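Local atomic coordinates of fibronectin type-III domain-containing protein (Caldanaerobacter subterraneus subsp. tengcongensis, PDB entry 7JGU), a protein that is of unknown function but is probably exported, this chain being a variant of one fibronectin type III-like domain of extreme thermal stability from a longer bacterial protein. Residues A[5-11]-A[24-30]; A[18-22]-A[60-64]; A[33-37]-A[49-54]; A[64-70]-A[84-90]. All coordinates share one frame; numbering follows the deposited sequence. Where two conformers were deposited one is given.

Overall arrangement
The four contacts lie within one fibronectin type III domain, a beta sandwich of a three-stranded sheet (11-15, 21-25, 55-58) and a four-stranded sheet (44-51, 34-41, 66-75, 78-88). Contacts 1 and 2 use strand 21-25 toward its two ends, with centres about 22 Å apart on opposite sides of the chain's centre. Contacts 3 and 4 are hairpins of the second sheet, about 18 Å apart between centres. Contact 3, nested in the loop that contact 2 closes, touches contact 1, their centres about 10 Å apart; contact 4, later in the chain, touches contact 2, also about 10 Å between centres, and shares Asn-64. The two sheets thus meet near opposite ends of the sandwich.

Contact 1 of 4, residues A[5-11]-A[24-30]; sequences DEPVGFW and LTWSETK. Unlike the reference sequence in segment 24-30: Thr-25 (reference Arg).
Thr-29 fits as a bump between Asp-5 and Pro-7. With OG1 anti to its carbonyl carbon (chi1 -58°), it turns CG2 onto Asp-5 O (3.0 Å), while OG1 sits 3.6 Å from Pro-7 CA and donates to Ser-27 O. The end beyond is wetter: Asp-5 OD2 lies against Lys-30 CB, one water joins Asp-5 OD2 to Lys-30 N, and Asp-5 N bonds to Lys-30 O. In the middle, Val-8 O takes Ser-27 N at 3.0 Å and, in the conformer described, also Ser-27 OG, coming from above the carbonyl plane. Here the chain leading into strand 11-15 runs antiparallel to the chain leaving strand 21-25, at one margin of the fibronectin type III beta sandwich. Gly-9, at positive phi, precedes Phe-10, whose ring (chi1 -179°) lies side by side with Leu-24, CE1 4.0 Å from Leu-24 CG. The Phe-10 edge also carries CD1 to 3.4 Å from Thr-25 O, and Trp-26 CE3 meets Phe-10 CE1 obliquely; Leu-71 fills in beside both aromatic residues. Trp-11 and Thr-25 (arginine in the natural sequence) form an antiparallel hydrogen-bonded pair, their side chains alongside, Thr-25 CG2 3.9 Å from Trp-11 CE3; Thr-25 OG1 bonds to Leu-54 O.

Contact 2 of 4, residues A[18-22]-A[60-64]; sequences NDHTL and NLSPN
Asn-18 OD1 is gripped by two donors, His-20 N and Thr-21 OG1; the bond from His-20 N makes an Asx turn at the corner of the chain, where His-20 O reaches across to Leu-61 N. That cross-bond is 2.9 Å from Leu-61 N to His-20 O and nearly straight at the hydrogen (164°), although the donor stands above the carbonyl plane. Beside it a water donates to Thr-21 OG1 and accepts from Asn-60 N, bridging the two segments. His-20 has CG anti to its carbonyl carbon (chi1 -70°), which lays the imidazole obliquely across Pro-63: His-20 NE2 is 3.7 Å from Pro-63 CG, and His-20 CD2 comes to 3.0 Å from Leu-61 O. Next to this, Asp-19 CB touches Pro-63 CB at 4.0 Å, and Asp-19 O faces Pro-63 CA in a CA-H...O contact. Inward the chemistry turns apolar. Leu-61 and Leu-22 cross at about a right angle, with Leu-61 CD1 3.7 Å from Leu-22 CD1, and both also pack on Tyr-67. The hydroxyl of Tyr-67 bonds to the backbone N of Ser-62, five residues earlier; this bond, with the Leu-x-Pro loop before the strand, is the tyrosine corner of Greek-key beta sandwiches such as fibronectin type III domains.

Contact 3 of 4, residues A[33-37]-A[49-54]; sequences KYYEI and ASTDKL
Tyr-35 turns the edge of its ring toward Thr-51 O, which lies near the ring plane, while Lys-53 O comes at a slant to 3.4 Å from Tyr-35 CD1. Farther out Leu-54 lies aslant the phenol, its CD2 3.6 Å from Tyr-35 OH. With CG anti to the carbonyl carbon (chi1 -55°), the ring extends between the sheets, where it meets Trp-26 with planes about 55° apart and its hydroxyl makes a weak bond with Thr-29 N. Replacing the phenol by an alanine is likely to open a gap beside Trp-26 and Leu-54 and deprive Thr-29 N of this weak partner. Tyr-34 is turned otherwise: its CG sits between backbone N and carbonyl carbon (chi1 69°), which brings the ring beside Ser-50 CB. Tyr-34 CB meets Thr-51 O at 3.4 Å. Ile-37 and Ala-49 share the Tyr-35 face, both packing on Tyr-56. Antiparallel bonds run from Tyr-35 N to Thr-51 O (2.8 Å) and from Ile-37 N to Ala-49 O (2.8 Å); Lys-33 and Tyr-34 form a classic beta bulge, both facing Val-74. Thr-51 OG1 closes an ST turn onto Lys-53 N. On the surface Lys-53 NZ meets the syn side of Asp-52 OD1, and Lys-33 pairs with Glu-76. A largely apolar inner face edged by salt bridges is consistent with surface ion pairs contributing to the natural domain's extreme thermal stability.

Contact 4 of 4, residues A[64-70]-A[84-90]; sequences NTKYTFA and TASSTTD
Thr-89 and Thr-65 are knit together at the tight end of the hairpin. Thr-89 OG1, placed between its backbone N and carbonyl carbon (chi1 52°), accepts from Thr-65 N at 3.0 Å and is bonded to Ser-62 O as well, while Thr-89 N returns a bond to Thr-65 O. Asn-64 N adds a bond to Thr-89 O from well above the carbonyl plane, 2.9 Å away. A valine in this place would probably leave Thr-65 N and Ser-62 O without the hydroxyl they share. From here the strands 66-70 and 84-88 run antiparallel. On the inner face, Tyr-67, Phe-69 and Ala-85 point into the sandwich; Thr-65 CG2 lies against one face of the Tyr-67 ring, offset toward the rim, and Thr-89 OG1 lies at that ring's edge. Leu-22 and Val-12 of the opposing sheet cover this side. The outer face is looser. Lys-66 slants over Thr-88, its CB 3.8 Å from Thr-88 CG2, and its bent end carries NZ to 3.9 Å from Ser-86 CB. Thr-68 OG1 and Ser-86 OG are 2.7 Å apart, while just past Thr-89, Asp-90 is exposed and poorly ordered. Thus the buried hydroxyl of Thr-89 is spent on the loop, whereas the outward hydroxyls of Thr-68 and Ser-86 share one hydrogen bond, whose donor could be either.

Contact 1 of 4, residues A[5-11]-A[24-30]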
loop_
_atom_site.group_PDB
_atom_site.type_symbol
_atom_site.label_atom_id
_atom_site.label_comp_id
_atom_site.label_asym_id
_atom_site.label_seq_id
_atom_site.Cartn_x
_atom_site.Cartn_y
_atom_site.Cartn_z
ATOM N N ASP A 5 -1.712 9.443 -12.468
ATOM C CA ASP A 5 -2.410 8.221 -12.802
ATOM C C ASP A 5 -2.631 7.393 -11.537
ATOM O O ASP A 5 -1.945 7.542 -10.529
ATOM C CB ASP A 5 -1.560 7.387 -13.758
ATOM C CG ASP A 5 -1.566 7.899 -15.197
ATOM O OD1 ASP A 5 -2.264 8.877 -15.516
ATOM O OD2 ASP A 5 -0.853 7.304 -16.031
ATOM N N GLU A 6 -3.593 6.505 -11.600
ATOM C CA GLU A 6 -3.738 5.502 -10.544
ATOM C C GLU A 6 -2.590 4.501 -10.630
ATOM O O GLU A 6 -2.249 4.053 -11.729
ATOM C CB GLU A 6 -5.079 4.819 -10.788
ATOM C CG GLU A 6 -5.537 3.883 -9.742
ATOM C CD GLU A 6 -6.868 3.224 -10.103
ATOM O OE1 GLU A 6 -7.831 3.953 -10.427
ATOM O OE2 GLU A 6 -6.954 1.982 -10.067
ATOM N N PRO A 7 -1.948 4.135 -9.507
ATOM C CA PRO A 7 -0.933 3.081 -9.566
ATOM C C PRO A 7 -1.540 1.774 -10.021
ATOM O O PRO A 7 -2.705 1.484 -9.757
ATOM C CB PRO A 7 -0.421 2.987 -8.122
ATOM C CG PRO A 7 -0.744 4.302 -7.523
ATOM C CD PRO A 7 -2.059 4.697 -8.143
ATOM N N VAL A 8 -0.698 0.984 -10.671
ATOM C CA VAL A 8 -1.040 -0.367 -11.085
ATOM C C VAL A 8 0.027 -1.299 -10.537
ATOM O O VAL A 8 1.035 -0.865 -9.979
ATOM C CB VAL A 8 -1.214 -0.502 -12.612
ATOM C CG1 VAL A 8 -2.386 0.364 -13.078
ATOM C CG2 VAL A 8 0.053 -0.115 -13.348
ATOM N N GLY A 9 -0.209 -2.594 -10.692
ATOM C CA GLY A 9 0.726 -3.562 -10.158
ATOM C C GLY A 9 0.898 -3.475 -8.658
ATOM O O GLY A 9 2.001 -3.716 -8.157
ATOM N N PHE A 10 -0.156 -3.128 -7.927
ATOM C CA PHE A 10 -0.082 -2.997 -6.470
ATOM C C PHE A 10 -0.207 -4.392 -5.883
ATOM O O PHE A 10 -1.256 -5.032 -6.010
ATOM C CB PHE A 10 -1.204 -2.100 -5.967
ATOM C CG PHE A 10 -1.216 -1.873 -4.480
ATOM C CD1 PHE A 10 -0.058 -1.910 -3.742
ATOM C CD2 PHE A 10 -2.402 -1.591 -3.840
ATOM C CE1 PHE A 10 -0.108 -1.681 -2.363
ATOM C CE2 PHE A 10 -2.447 -1.372 -2.494
ATOM C CZ PHE A 10 -1.301 -1.392 -1.770
ATOM N N TRP A 11 0.867 -4.872 -5.285
ATOM C CA TRP A 11 0.958 -6.218 -4.751
ATOM C C TRP A 11 1.395 -6.166 -3.301
ATOM O O TRP A 11 2.212 -5.336 -2.911
ATOM C CB TRP A 11 1.987 -7.018 -5.541
ATOM C CG TRP A 11 1.665 -7.092 -7.010
ATOM C CD1 TRP A 11 0.422 -7.154 -7.580
ATOM C CD2 TRP A 11 2.595 -7.088 -8.095
ATOM N NE1 TRP A 11 0.524 -7.194 -8.940
ATOM C CE2 TRP A 11 1.850 -7.142 -9.292
ATOM C CE3 TRP A 11 3.989 -7.022 -8.174
ATOM C CZ2 TRP A 11 2.451 -7.161 -10.547
ATOM C CZ3 TRP A 11 4.586 -7.029 -9.421
ATOM C CH2 TRP A 11 3.819 -7.102 -10.594
ATOM N N LEU A 24 4.699 -4.133 0.578
ATOM C CA LEU A 24 3.850 -3.575 -0.466
ATOM C C LEU A 24 4.722 -3.029 -1.585
ATOM O O LEU A 24 5.731 -2.383 -1.330
ATOM C CB LEU A 24 3.039 -2.415 0.113
ATOM C CG LEU A 24 1.812 -2.789 0.933
ATOM C CD1 LEU A 24 2.123 -3.789 2.034
ATOM C CD2 LEU A 24 1.163 -1.546 1.501
ATOM N N THR A 25 4.310 -3.265 -2.822
ATOM C CA THR A 25 5.026 -2.701 -3.951
ATOM C C THR A 25 4.030 -2.316 -5.030
ATOM O O THR A 25 2.912 -2.834 -5.092
ATOM C CB THR A 25 6.075 -3.655 -4.517
ATOM O OG1 THR A 25 6.945 -2.917 -5.380
ATOM C CG2 THR A 25 5.424 -4.750 -5.314
ATOM N N TRP A 26 4.446 -1.390 -5.881
ATOM C CA TRP A 26 3.575 -0.885 -6.930
ATOM C C TRP A 26 4.441 -0.313 -8.044
ATOM O O TRP A 26 5.643 -0.104 -7.892
ATOM C CB TRP A 26 2.582 0.170 -6.395
ATOM C CG TRP A 26 3.266 1.279 -5.676
ATOM C CD1 TRP A 26 3.750 2.433 -6.214
ATOM C CD2 TRP A 26 3.581 1.335 -4.277
ATOM N NE1 TRP A 26 4.343 3.183 -5.257
ATOM C CE2 TRP A 26 4.242 2.552 -4.051
ATOM C CE3 TRP A 26 3.370 0.471 -3.203
ATOM C CZ2 TRP A 26 4.707 2.931 -2.811
ATOM C CZ3 TRP A 26 3.815 0.857 -1.969
ATOM C CH2 TRP A 26 4.492 2.063 -1.781
ATOM N N SER A 27 3.793 -0.019 -9.160
ATOM C CA SER A 27 4.534 0.471 -10.311
ATOM C C SER A 27 4.813 1.968 -10.197
ATOM O O SER A 27 4.100 2.714 -9.537
ATOM C CB SER A 27 3.739 0.217 -11.583
ATOM O OG SER A 27 2.570 1.017 -11.587
ATOM N N GLU A 28 5.856 2.402 -10.895
ATOM C CA GLU A 28 6.089 3.824 -11.071
ATOM C C GLU A 28 4.870 4.406 -11.771
ATOM O O GLU A 28 4.315 3.796 -12.676
ATOM C CB GLU A 28 7.334 4.023 -11.922
ATOM C CG GLU A 28 7.807 5.451 -11.949
ATOM C CD GLU A 28 9.178 5.615 -12.578
ATOM O OE1 GLU A 28 9.624 6.766 -12.687
ATOM O OE2 GLU A 28 9.805 4.600 -12.958
ATOM N N THR A 29 4.449 5.587 -11.344
ATOM C CA THR A 29 3.168 6.158 -11.722
ATOM C C THR A 29 3.360 7.550 -12.307
ATOM O O THR A 29 3.972 8.412 -11.679
ATOM C CB THR A 29 2.271 6.199 -10.489
ATOM O OG1 THR A 29 2.115 4.875 -9.955
ATOM C CG2 THR A 29 0.923 6.760 -10.802
ATOM N N LYS A 30 2.808 7.774 -13.497
ATOM C CA LYS A 30 2.922 9.072 -14.144
ATOM C C LYS A 30 2.375 10.161 -13.244
ATOM O O LYS A 30 1.257 10.061 -12.729
ATOM C CB LYS A 30 2.148 9.050 -15.458
ATOM C CG LYS A 30 2.225 10.337 -16.228
ATOM C CD LYS A 30 1.009 11.209 -15.934
ATOM C CE LYS A 30 0.837 12.296 -16.977
ATOM N NZ LYS A 30 -0.291 13.189 -16.612
HETATM O O HOH W 1 1.213 5.818 -14.830
HETATM O O HOH W 2 -2.758 11.457 -14.955
#

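Contact 2 of 4, residues A[18-22]-A[60-64]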
loop_
_atom_site.group_PDB
_atom_site.type_symbol
_atom_site.label_atom_id
_atom_site.label_comp_id
_atom_site.label_asym_id
_atom_site.label_seq_id
_atom_site.Cartn_x
_atom_site.Cartn_y
_atom_site.Cartn_z
ATOM N N ASN A 18 8.619 -14.616 7.956
ATOM C CA ASN A 18 8.239 -13.516 8.831
ATOM C C ASN A 18 6.727 -13.342 8.753
ATOM O O ASN A 18 6.181 -13.071 7.677
ATOM C CB ASN A 18 8.938 -12.236 8.362
ATOM C CG ASN A 18 8.859 -11.125 9.376
ATOM O OD1 ASN A 18 7.771 -10.698 9.778
ATOM N ND2 ASN A 18 10.012 -10.620 9.786
ATOM N N ASP A 19 6.061 -13.481 9.900
ATOM C CA ASP A 19 4.609 -13.394 9.987
ATOM C C ASP A 19 4.132 -12.079 10.592
ATOM O O ASP A 19 2.952 -11.954 10.939
ATOM C CB ASP A 19 4.050 -14.571 10.788
ATOM C CG ASP A 19 4.420 -15.918 10.189
ATOM O OD1 ASP A 19 4.583 -16.009 8.953
ATOM O OD2 ASP A 19 4.546 -16.889 10.961
ATOM N N HIS A 20 5.014 -11.089 10.705
ATOM C CA HIS A 20 4.681 -9.812 11.315
ATOM C C HIS A 20 4.874 -8.640 10.365
ATOM O O HIS A 20 4.758 -7.487 10.786
ATOM C CB HIS A 20 5.550 -9.598 12.547
ATOM C CG HIS A 20 5.209 -10.515 13.673
ATOM N ND1 HIS A 20 5.779 -11.759 13.823
ATOM C CD2 HIS A 20 4.316 -10.387 14.681
ATOM C CE1 HIS A 20 5.274 -12.344 14.896
ATOM N NE2 HIS A 20 4.386 -11.529 15.439
ATOM N N THR A 21 5.168 -8.908 9.104
ATOM C CA THR A 21 5.531 -7.862 8.163
ATOM C C THR A 21 4.990 -8.251 6.807
ATOM O O THR A 21 4.966 -9.426 6.451
ATOM C CB THR A 21 7.066 -7.769 8.040
ATOM O OG1 THR A 21 7.675 -7.779 9.339
ATOM C CG2 THR A 21 7.475 -6.525 7.286
ATOM N N LEU A 22 4.587 -7.241 6.038
ATOM C CA LEU A 22 4.238 -7.414 4.635
ATOM C C LEU A 22 4.961 -6.357 3.818
ATOM O O LEU A 22 5.167 -5.234 4.290
ATOM C CB LEU A 22 2.727 -7.286 4.413
ATOM C CG LEU A 22 1.910 -8.456 4.976
ATOM C CD1 LEU A 22 0.417 -8.120 4.952
ATOM C CD2 LEU A 22 2.199 -9.733 4.210
ATOM N N ASN A 60 4.955 -4.753 12.335
ATOM C CA ASN A 60 4.174 -4.922 13.561
ATOM C C ASN A 60 2.751 -5.385 13.270
ATOM O O ASN A 60 1.794 -4.983 13.938
ATOM C CB ASN A 60 4.217 -3.662 14.421
ATOM C CG ASN A 60 5.621 -3.349 14.896
ATOM O OD1 ASN A 60 6.391 -4.256 15.214
ATOM N ND2 ASN A 60 5.968 -2.072 14.927
ATOM N N LEU A 61 2.622 -6.276 12.302
ATOM C CA LEU A 61 1.358 -6.914 11.982
ATOM C C LEU A 61 1.173 -8.180 12.809
ATOM O O LEU A 61 2.122 -8.720 13.381
ATOM C CB LEU A 61 1.312 -7.252 10.489
ATOM C CG LEU A 61 1.394 -6.034 9.566
ATOM C CD1 LEU A 61 1.397 -6.496 8.128
ATOM C CD2 LEU A 61 0.269 -5.054 9.821
ATOM N N SER A 62 -0.064 -8.644 12.865
ATOM C CA SER A 62 -0.379 -9.871 13.586
ATOM C C SER A 62 -0.275 -11.078 12.660
ATOM O O SER A 62 -0.635 -10.990 11.483
ATOM C CB SER A 62 -1.799 -9.798 14.129
ATOM O OG SER A 62 -1.902 -8.801 15.132
ATOM N N PRO A 63 0.206 -12.218 13.157
ATOM C CA PRO A 63 0.225 -13.430 12.333
ATOM C C PRO A 63 -1.180 -13.894 11.962
ATOM O O PRO A 63 -2.186 -13.558 12.601
ATOM C CB PRO A 63 0.914 -14.474 13.226
ATOM C CG PRO A 63 1.689 -13.686 14.225
ATOM C CD PRO A 63 0.927 -12.398 14.429
ATOM N N ASN A 64 -1.231 -14.690 10.904
ATOM C CA ASN A 64 -2.441 -15.401 10.492
ATOM C C ASN A 64 -3.586 -14.462 10.168
ATOM O O ASN A 64 -4.758 -14.804 10.344
ATOM C CB ASN A 64 -2.865 -16.425 11.539
ATOM C CG ASN A 64 -1.835 -17.481 11.725
ATOM O OD1 ASN A 64 -1.335 -18.031 10.746
ATOM N ND2 ASN A 64 -1.480 -17.758 12.973
HETATM O O HOH W 3 7.568 -6.393 11.751
#

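Contact 3 of 4, residues A[33-37]-A[49-54]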
loop_
_atom_site.group_PDB
_atom_site.type_symbol
_atom_site.label_atom_id
_atom_site.label_comp_id
_atom_site.label_asym_id
_atom_site.label_seq_id
_atom_site.Cartn_x
_atom_site.Cartn_y
_atom_site.Cartn_z
ATOM N N LYS A 33 4.284 12.454 -7.252
ATOM C CA LYS A 33 5.360 12.961 -6.418
ATOM C C LYS A 33 5.544 12.129 -5.156
ATOM O O LYS A 33 6.646 12.064 -4.619
ATOM C CB LYS A 33 5.089 14.416 -6.021
ATOM C CG LYS A 33 5.068 15.370 -7.190
ATOM C CD LYS A 33 6.435 15.477 -7.833
ATOM C CE LYS A 33 6.429 16.462 -8.986
ATOM N NZ LYS A 33 6.585 17.846 -8.497
ATOM N N TYR A 34 4.478 11.502 -4.671
ATOM C CA TYR A 34 4.589 10.549 -3.574
ATOM C C TYR A 34 3.360 9.667 -3.605
ATOM O O TYR A 34 2.448 9.860 -4.410
ATOM C CB TYR A 34 4.797 11.233 -2.225
ATOM C CG TYR A 34 3.649 12.023 -1.669
ATOM C CD1 TYR A 34 3.487 13.363 -1.980
ATOM C CD2 TYR A 34 2.769 11.459 -0.768
ATOM C CE1 TYR A 34 2.465 14.100 -1.427
ATOM C CE2 TYR A 34 1.747 12.192 -0.213
ATOM C CZ TYR A 34 1.597 13.503 -0.545
ATOM O OH TYR A 34 0.570 14.222 0.038
ATOM N N TYR A 35 3.360 8.680 -2.712
ATOM C CA TYR A 35 2.300 7.705 -2.570
ATOM C C TYR A 35 1.900 7.649 -1.106
ATOM O O TYR A 35 2.735 7.856 -0.224
ATOM C CB TYR A 35 2.775 6.321 -3.020
ATOM C CG TYR A 35 3.334 6.297 -4.411
ATOM C CD1 TYR A 35 4.673 6.565 -4.645
ATOM C CD2 TYR A 35 2.525 6.046 -5.497
ATOM C CE1 TYR A 35 5.196 6.566 -5.942
ATOM C CE2 TYR A 35 3.039 6.040 -6.788
ATOM C CZ TYR A 35 4.368 6.304 -7.005
ATOM O OH TYR A 35 4.882 6.303 -8.290
ATOM N N GLU A 36 0.627 7.362 -0.866
ATOM C CA GLU A 36 0.113 7.240 0.488
ATOM C C GLU A 36 -0.618 5.919 0.628
ATOM O O GLU A 36 -1.393 5.538 -0.248
ATOM C CB GLU A 36 -0.816 8.402 0.840
ATOM C CG GLU A 36 -1.047 8.590 2.325
ATOM C CD GLU A 36 -1.552 9.965 2.694
ATOM O OE1 GLU A 36 -1.585 10.868 1.828
ATOM O OE2 GLU A 36 -1.920 10.145 3.869
ATOM N N ILE A 37 -0.341 5.222 1.717
ATOM C CA ILE A 37 -0.867 3.902 1.991
ATOM C C ILE A 37 -1.772 3.960 3.200
ATOM O O ILE A 37 -1.426 4.556 4.222
ATOM C CB ILE A 37 0.304 2.946 2.296
ATOM C CG1 ILE A 37 1.330 2.959 1.169
ATOM C CG2 ILE A 37 -0.218 1.560 2.629
ATOM C CD1 ILE A 37 2.674 2.396 1.613
ATOM N N ALA A 49 1.310 5.226 5.980
ATOM C CA ALA A 49 2.579 5.847 5.641
ATOM C C ALA A 49 2.457 6.597 4.329
ATOM O O ALA A 49 1.559 6.331 3.526
ATOM C CB ALA A 49 3.705 4.829 5.514
ATOM N N SER A 50 3.389 7.528 4.119
ATOM C CA SER A 50 3.615 8.178 2.835
ATOM C C SER A 50 5.045 7.892 2.402
ATOM O O SER A 50 5.951 7.855 3.229
ATOM C CB SER A 50 3.434 9.698 2.937
ATOM O OG SER A 50 2.121 10.018 3.349
ATOM N N THR A 51 5.268 7.729 1.098
ATOM C CA THR A 51 6.608 7.444 0.609
ATOM C C THR A 51 6.755 7.953 -0.806
ATOM O O THR A 51 5.780 8.037 -1.544
ATOM C CB THR A 51 6.920 5.948 0.669
ATOM O OG1 THR A 51 8.273 5.705 0.261
ATOM C CG2 THR A 51 6.019 5.161 -0.211
ATOM N N ASP A 52 7.986 8.247 -1.184
ATOM C CA ASP A 52 8.321 8.538 -2.568
ATOM C C ASP A 52 8.962 7.347 -3.263
ATOM O O ASP A 52 9.349 7.444 -4.434
ATOM C CB ASP A 52 9.177 9.808 -2.694
ATOM C CG ASP A 52 10.529 9.693 -2.043
ATOM O OD1 ASP A 52 10.855 8.657 -1.453
ATOM O OD2 ASP A 52 11.294 10.681 -2.129
ATOM N N LYS A 53 9.039 6.213 -2.581
ATOM C CA LYS A 53 9.561 4.985 -3.151
ATOM C C LYS A 53 8.428 4.178 -3.787
ATOM O O LYS A 53 7.261 4.570 -3.763
ATOM C CB LYS A 53 10.252 4.167 -2.064
ATOM C CG LYS A 53 11.310 4.902 -1.296
ATOM C CD LYS A 53 12.401 5.451 -2.192
ATOM C CE LYS A 53 13.559 6.010 -1.367
ATOM N NZ LYS A 53 13.209 7.305 -0.720
ATOM N N LEU A 54 8.780 3.029 -4.358
ATOM C CA LEU A 54 7.840 2.112 -4.995
ATOM C C LEU A 54 7.602 0.863 -4.172
ATOM O O LEU A 54 7.014 -0.099 -4.675
ATOM C CB LEU A 54 8.317 1.754 -6.393
ATOM C CG LEU A 54 8.572 2.931 -7.319
ATOM C CD1 LEU A 54 9.025 2.434 -8.696
ATOM C CD2 LEU A 54 7.344 3.794 -7.445
#

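Contact 4 of 4, residues A[64-70]-A[84-90]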
loop_
_atom_site.group_PDB
_atom_site.type_symbol
_atom_site.label_atom_id
_atom_site.label_comp_id
_atom_site.label_asym_id
_atom_site.label_seq_id
_atom_site.Cartn_x
_atom_site.Cartn_y
_atom_site.Cartn_z
ATOM N N ASN A 64 -1.231 -14.690 10.904
ATOM C CA ASN A 64 -2.441 -15.401 10.492
ATOM C C ASN A 64 -3.586 -14.462 10.168
ATOM O O ASN A 64 -4.758 -14.804 10.344
ATOM C CB ASN A 64 -2.865 -16.425 11.539
ATOM C CG ASN A 64 -1.835 -17.481 11.725
ATOM O OD1 ASN A 64 -1.335 -18.031 10.746
ATOM N ND2 ASN A 64 -1.480 -17.758 12.973
ATOM N N THR A 65 -3.279 -13.288 9.643
ATOM C CA THR A 65 -4.289 -12.266 9.423
ATOM C C THR A 65 -4.246 -11.833 7.970
ATOM O O THR A 65 -3.164 -11.664 7.393
ATOM C CB THR A 65 -4.007 -11.080 10.361
ATOM O OG1 THR A 65 -3.997 -11.551 11.721
ATOM C CG2 THR A 65 -5.058 -9.978 10.201
ATOM N N LYS A 66 -5.427 -11.661 7.380
ATOM C CA LYS A 66 -5.567 -11.096 6.047
ATOM C C LYS A 66 -5.610 -9.586 6.181
ATOM O O LYS A 66 -6.451 -9.033 6.898
ATOM C CB LYS A 66 -6.836 -11.609 5.375
ATOM C CG LYS A 66 -7.026 -11.050 3.975
ATOM C CD LYS A 66 -8.378 -11.442 3.412
ATOM C CE LYS A 66 -8.541 -10.964 1.986
ATOM N NZ LYS A 66 -7.782 -11.823 1.030
ATOM N N TYR A 67 -4.709 -8.916 5.482
ATOM C CA TYR A 67 -4.621 -7.470 5.480
ATOM C C TYR A 67 -4.928 -6.953 4.090
ATOM O O TYR A 67 -4.421 -7.471 3.095
ATOM C CB TYR A 67 -3.227 -7.009 5.901
ATOM C CG TYR A 67 -2.978 -7.179 7.375
ATOM C CD1 TYR A 67 -3.459 -6.259 8.291
ATOM C CD2 TYR A 67 -2.276 -8.264 7.855
ATOM C CE1 TYR A 67 -3.235 -6.407 9.642
ATOM C CE2 TYR A 67 -2.055 -8.418 9.204
ATOM C CZ TYR A 67 -2.537 -7.497 10.089
ATOM O OH TYR A 67 -2.310 -7.665 11.436
ATOM N N THR A 68 -5.714 -5.899 4.041
ATOM C CA THR A 68 -6.022 -5.197 2.810
ATOM C C THR A 68 -5.538 -3.772 2.954
ATOM O O THR A 68 -5.773 -3.132 3.989
ATOM C CB THR A 68 -7.518 -5.239 2.511
ATOM O OG1 THR A 68 -7.945 -6.607 2.414
ATOM C CG2 THR A 68 -7.825 -4.531 1.206
ATOM N N PHE A 69 -4.893 -3.276 1.903
ATOM C CA PHE A 69 -4.338 -1.934 1.877
ATOM C C PHE A 69 -4.890 -1.160 0.697
ATOM O O PHE A 69 -5.232 -1.734 -0.321
ATOM C CB PHE A 69 -2.811 -1.974 1.788
ATOM C CG PHE A 69 -2.165 -2.695 2.934
ATOM C CD1 PHE A 69 -1.898 -2.028 4.111
ATOM C CD2 PHE A 69 -1.877 -4.050 2.859
ATOM C CE1 PHE A 69 -1.331 -2.691 5.186
ATOM C CE2 PHE A 69 -1.310 -4.710 3.935
ATOM C CZ PHE A 69 -1.031 -4.028 5.083
ATOM N N ALA A 70 -4.941 0.152 0.855
ATOM C CA ALA A 70 -5.337 1.082 -0.193
ATOM C C ALA A 70 -4.173 2.016 -0.472
ATOM O O ALA A 70 -3.458 2.422 0.438
ATOM C CB ALA A 70 -6.575 1.874 0.187
ATOM N N THR A 84 -6.591 -1.042 -4.310
ATOM C CA THR A 84 -6.400 -1.907 -3.151
ATOM C C THR A 84 -5.722 -3.216 -3.522
ATOM O O THR A 84 -5.744 -3.651 -4.669
ATOM C CB THR A 84 -7.711 -2.191 -2.398
ATOM O OG1 THR A 84 -8.619 -2.881 -3.267
ATOM C CG2 THR A 84 -8.343 -0.909 -1.877
ATOM N N ALA A 85 -5.145 -3.848 -2.507
ATOM C CA ALA A 85 -4.514 -5.148 -2.657
ATOM C C ALA A 85 -4.479 -5.798 -1.285
ATOM O O ALA A 85 -4.511 -5.115 -0.265
ATOM C CB ALA A 85 -3.099 -5.032 -3.216
ATOM N N SER A 86 -4.379 -7.126 -1.273
ATOM C CA SER A 86 -4.465 -7.877 -0.036
ATOM C C SER A 86 -3.429 -8.985 -0.010
ATOM O O SER A 86 -2.999 -9.476 -1.047
ATOM C CB SER A 86 -5.834 -8.571 0.105
ATOM O OG SER A 86 -6.890 -7.646 0.162
ATOM N N SER A 87 -3.081 -9.414 1.204
ATOM C CA SER A 87 -2.383 -10.676 1.409
ATOM C C SER A 87 -2.569 -11.084 2.867
ATOM O O SER A 87 -3.266 -10.425 3.634
ATOM C CB SER A 87 -0.905 -10.629 1.026
ATOM O OG SER A 87 -0.378 -11.952 0.977
ATOM N N THR A 88 -1.953 -12.183 3.240
ATOM C CA THR A 88 -2.054 -12.653 4.607
ATOM C C THR A 88 -0.666 -12.854 5.189
ATOM O O THR A 88 0.312 -13.077 4.473
ATOM C CB THR A 88 -2.843 -13.968 4.722
ATOM O OG1 THR A 88 -2.033 -15.050 4.257
ATOM C CG2 THR A 88 -4.139 -13.901 3.921
ATOM N N THR A 89 -0.602 -12.790 6.509
ATOM C CA THR A 89 0.592 -13.164 7.269
ATOM C C THR A 89 0.491 -14.594 7.784
ATOM O O THR A 89 0.925 -14.890 8.905
ATOM C CB THR A 89 0.741 -12.212 8.439
ATOM O OG1 THR A 89 -0.502 -12.198 9.149
ATOM C CG2 THR A 89 1.085 -10.814 7.971
ATOM N N ASP A 90 -0.109 -15.498 7.012
ATOM C CA ASP A 90 -0.305 -16.864 7.479
ATOM C C ASP A 90 1.037 -17.559 7.672
ATOM O O ASP A 90 1.933 -17.466 6.830
ATOM C CB ASP A 90 -1.154 -17.638 6.469
ATOM C CG ASP A 90 -2.644 -17.436 6.685
ATOM O OD1 ASP A 90 -3.027 -16.431 7.321
ATOM O OD2 ASP A 90 -3.434 -18.284 6.219
#